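Diguanylate cyclase (Marinobacter aquaeolei VT8, PDB 3IGN) probably joins two GTP molecules into the messenger 3',3'-c-di-GMP, releasing two diphosphates, through the magnesium-dependent GGDEF domain that makes up this chain. Local coordinates at residues A[74-79]-A[108-113]. Residues are numbered along the deposited sequence; the frame is centred on the assembly and turned at random.
With C2E (9,9'-[(2R,3R,3aS,5S,7aR,9R,10R,10aS,12S,14aR)-3,5,10,12-tetrahydroxy-5,12-dioxidooctahydro-2H,7H-difuro[3,2-d:3',2'-j][1,3,7,9,2,8]tetraoxadiphosphacyclododecine-2,9-diyl]bis(2-amino-1,9-dihydro-6H-purin-6-one)), chain C.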
# COMPACT_ATOMS: atom_id res chain seq x y z
N ARG A 74 1.38 -8.39 4.38
CA ARG A 74 1.32 -9.78 3.94
C ARG A 74 0.46 -10.64 4.86
O ARG A 74 -0.31 -11.48 4.39
CB ARG A 74 2.73 -10.37 3.85
CG ARG A 74 2.77 -11.85 3.51
CD ARG A 74 4.19 -12.39 3.48
NE ARG A 74 4.99 -11.79 2.43
CZ ARG A 74 6.00 -10.94 2.64
NH1 ARG A 74 6.33 -10.60 3.88
NH2 ARG A 74 6.66 -10.44 1.61
N ASN A 75 0.57 -10.42 6.16
CA ASN A 75 -0.18 -11.21 7.13
C ASN A 75 -1.58 -10.67 7.43
O ASN A 75 -2.30 -11.25 8.23
CB ASN A 75 0.62 -11.34 8.43
CG ASN A 75 1.94 -12.04 8.22
OD1 ASN A 75 1.99 -13.14 7.68
ND2 ASN A 75 3.03 -11.40 8.65
N ASN A 76 -1.96 -9.58 6.78
CA ASN A 76 -3.27 -8.99 7.01
C ASN A 76 -4.19 -8.95 5.79
O ASN A 76 -5.34 -8.53 5.90
CB ASN A 76 -3.11 -7.57 7.55
CG ASN A 76 -3.08 -7.52 9.06
OD1 ASN A 76 -4.13 -7.50 9.71
ND2 ASN A 76 -1.89 -7.50 9.64
N ILE A 77 -3.70 -9.39 4.63
CA ILE A 77 -4.53 -9.37 3.43
C ILE A 77 -4.82 -10.78 2.92
O ILE A 77 -4.13 -11.73 3.26
CB ILE A 77 -3.86 -8.56 2.29
CG1 ILE A 77 -2.61 -9.28 1.79
CG2 ILE A 77 -3.51 -7.16 2.78
CD1 ILE A 77 -1.92 -8.59 0.63
N ARG A 78 -5.85 -10.89 2.09
CA ARG A 78 -6.25 -12.17 1.52
C ARG A 78 -5.27 -12.60 0.44
O ARG A 78 -4.64 -11.76 -0.19
CB ARG A 78 -7.65 -12.06 0.92
CG ARG A 78 -8.70 -11.64 1.93
CD ARG A 78 -10.06 -11.36 1.31
NE ARG A 78 -11.04 -11.15 2.38
CZ ARG A 78 -12.33 -10.90 2.19
NH1 ARG A 78 -12.83 -10.82 0.96
NH2 ARG A 78 -13.13 -10.74 3.23
N GLN A 79 -5.14 -13.90 0.23
CA GLN A 79 -4.23 -14.38 -0.78
C GLN A 79 -4.71 -13.91 -2.15
O GLN A 79 -3.93 -13.82 -3.10
CB GLN A 79 -4.12 -15.91 -0.73
CG GLN A 79 -5.45 -16.65 -0.81
CD GLN A 79 -5.28 -18.13 -0.55
OE1 GLN A 79 -4.36 -18.76 -1.08
NE2 GLN A 79 -6.17 -18.70 0.25
N GLU A 108 -7.91 -0.05 7.42
CA GLU A 108 -7.92 0.33 8.83
C GLU A 108 -7.25 -0.74 9.68
O GLU A 108 -6.50 -0.42 10.60
CB GLU A 108 -9.36 0.55 9.30
CG GLU A 108 -9.51 0.79 10.80
CD GLU A 108 -8.83 2.06 11.28
OE1 GLU A 108 -8.33 2.84 10.44
OE2 GLU A 108 -8.80 2.27 12.51
N ARG A 109 -7.53 -2.00 9.37
CA ARG A 109 -6.94 -3.10 10.12
C ARG A 109 -5.42 -3.03 10.00
O ARG A 109 -4.70 -3.24 10.97
CB ARG A 109 -7.45 -4.45 9.60
CG ARG A 109 -7.16 -5.62 10.53
CD ARG A 109 -7.91 -6.88 10.12
NE ARG A 109 -7.47 -7.40 8.83
CZ ARG A 109 -8.24 -7.46 7.75
NH1 ARG A 109 -9.49 -7.04 7.80
NH2 ARG A 109 -7.74 -7.94 6.62
N ILE A 110 -4.93 -2.71 8.80
CA ILE A 110 -3.49 -2.59 8.61
C ILE A 110 -2.97 -1.34 9.33
O ILE A 110 -1.95 -1.38 10.01
CB ILE A 110 -3.11 -2.51 7.10
CG1 ILE A 110 -3.21 -3.89 6.45
CG2 ILE A 110 -1.69 -1.98 6.96
CD1 ILE A 110 -2.87 -3.90 4.96
N ARG A 111 -3.68 -0.22 9.17
CA ARG A 111 -3.27 1.02 9.83
C ARG A 111 -3.11 0.80 11.33
O ARG A 111 -2.11 1.19 11.92
CB ARG A 111 -4.31 2.13 9.63
CG ARG A 111 -3.83 3.52 10.08
CD ARG A 111 -5.00 4.47 10.31
NE ARG A 111 -5.87 3.96 11.36
CZ ARG A 111 -5.54 3.90 12.65
NH1 ARG A 111 -4.35 4.33 13.05
NH2 ARG A 111 -6.38 3.37 13.53
N GLU A 112 -4.12 0.19 11.94
CA GLU A 112 -4.09 -0.06 13.37
C GLU A 112 -2.97 -1.01 13.77
O GLU A 112 -2.31 -0.81 14.79
CB GLU A 112 -5.44 -0.62 13.83
CG GLU A 112 -5.71 -0.43 15.32
CD GLU A 112 -7.11 -0.86 15.71
OE1 GLU A 112 -8.04 -0.68 14.90
OE2 GLU A 112 -7.28 -1.37 16.84
N ALA A 113 -2.76 -2.05 12.97
CA ALA A 113 -1.71 -3.02 13.27
C ALA A 113 -0.35 -2.34 13.25
O ALA A 113 0.54 -2.67 14.03
CB ALA A 113 -1.75 -4.16 12.27
P1 C2E C . -6.71 -15.90 3.21
O2P C2E C . -8.04 -15.22 2.60
O1P C2E C . -5.62 -15.86 2.23
O5' C2E C . -6.22 -15.15 4.53
C5' C2E C . -6.34 -13.80 4.74
C4' C2E C . -5.71 -13.39 6.07
O4' C2E C . -5.94 -11.98 6.15
C3' C2E C . -6.43 -14.07 7.26
O3' C2E C . -5.66 -14.89 8.14
C2' C2E C . -7.18 -12.95 7.97
O2' C2E C . -6.88 -12.87 9.37
C1' C2E C . -6.90 -11.67 7.20
N9 C2E C . -8.23 -11.38 6.63
C8 C2E C . -8.66 -11.65 5.36
N7 C2E C . -9.88 -11.30 5.19
C5 C2E C . -10.34 -10.78 6.34
C6 C2E C . -11.58 -10.25 6.75
O6 C2E C . -12.52 -10.20 5.98
N1 C2E C . -11.71 -9.80 8.04
C2 C2E C . -10.65 -9.85 8.92
N2 C2E C . -10.82 -9.39 10.20
N3 C2E C . -9.48 -10.36 8.55
C4 C2E C . -9.28 -10.82 7.29
P11 C2E C . -6.55 -16.14 8.62
O21 C2E C . -7.92 -15.70 9.33
O11 C2E C . -5.77 -17.00 9.56
O5A C2E C . -6.85 -16.92 7.29
C5A C2E C . -7.71 -17.98 7.23
C4A C2E C . -7.78 -18.54 5.83
O4A C2E C . -8.85 -19.49 5.85
C3A C2E C . -8.05 -17.47 4.74
O3A C2E C . -7.07 -17.40 3.71
C2A C2E C . -9.42 -17.80 4.22
O2A C2E C . -9.39 -18.05 2.82
C1A C2E C . -9.94 -19.00 5.01
N91 C2E C . -11.01 -18.34 5.80
C81 C2E C . -11.02 -18.05 7.14
N71 C2E C . -12.12 -17.46 7.48
C51 C2E C . -12.90 -17.32 6.40
C61 C2E C . -14.19 -16.77 6.16
O61 C2E C . -14.82 -16.27 7.08
N11 C2E C . -14.70 -16.81 4.89
C21 C2E C . -13.98 -17.38 3.86
N21 C2E C . -14.52 -17.41 2.61
N31 C2E C . -12.78 -17.90 4.07
C41 C2E C . -12.22 -17.90 5.30
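The Arg109 side chain leaves helix 100-115 with CG opposite the backbone N (chi1 -166°), then bends at chi3 (66°), which brings its guanidinium to the backbone of Asn76. Arg109 NH2 donates to Asn76 O at 2.6 Å, in the guanidinium plane and nearly in line with the C=O. A weak second bond runs from Arg109 NE to Asn76 OD1 at 3.5 Å; the amide and guanidinium planes are nearly coplanar. The stronger partner of the Asn76 amide is Val72 O, bound by ND2. Beside these bonds, Asn76 CB packs on Ile110 CG1 at 3.8 Å, and Ile77 CG2 meets Ile110 CD1 at 4.0 Å.

One guanine of c-di-GMP lies over a face of the Arg109 guanidinium, with C2E N3 above its centre. Arg78 binds the Hoogsteen edge of the same base: its extended chain gives a nearly straight bond from NE to C2E N7 (3.0 Å), and NH2 reaches C2E O6 (2.9 Å). Gln79 N binds the phosphate oxygen C2E O1P at 2.8 Å. Arg109 NH2 also bonds O6 of a second bound c-di-GMP. Replacing Arg109 by an alanine would probably leave Asn76 O without this donor and the guanine face without its cationic cover. The contact thus joins two arginines around one base at the RxxD site (Arg78 to Asp81), where paired c-di-GMP is consistent with feedback inhibition, as in related cyclases.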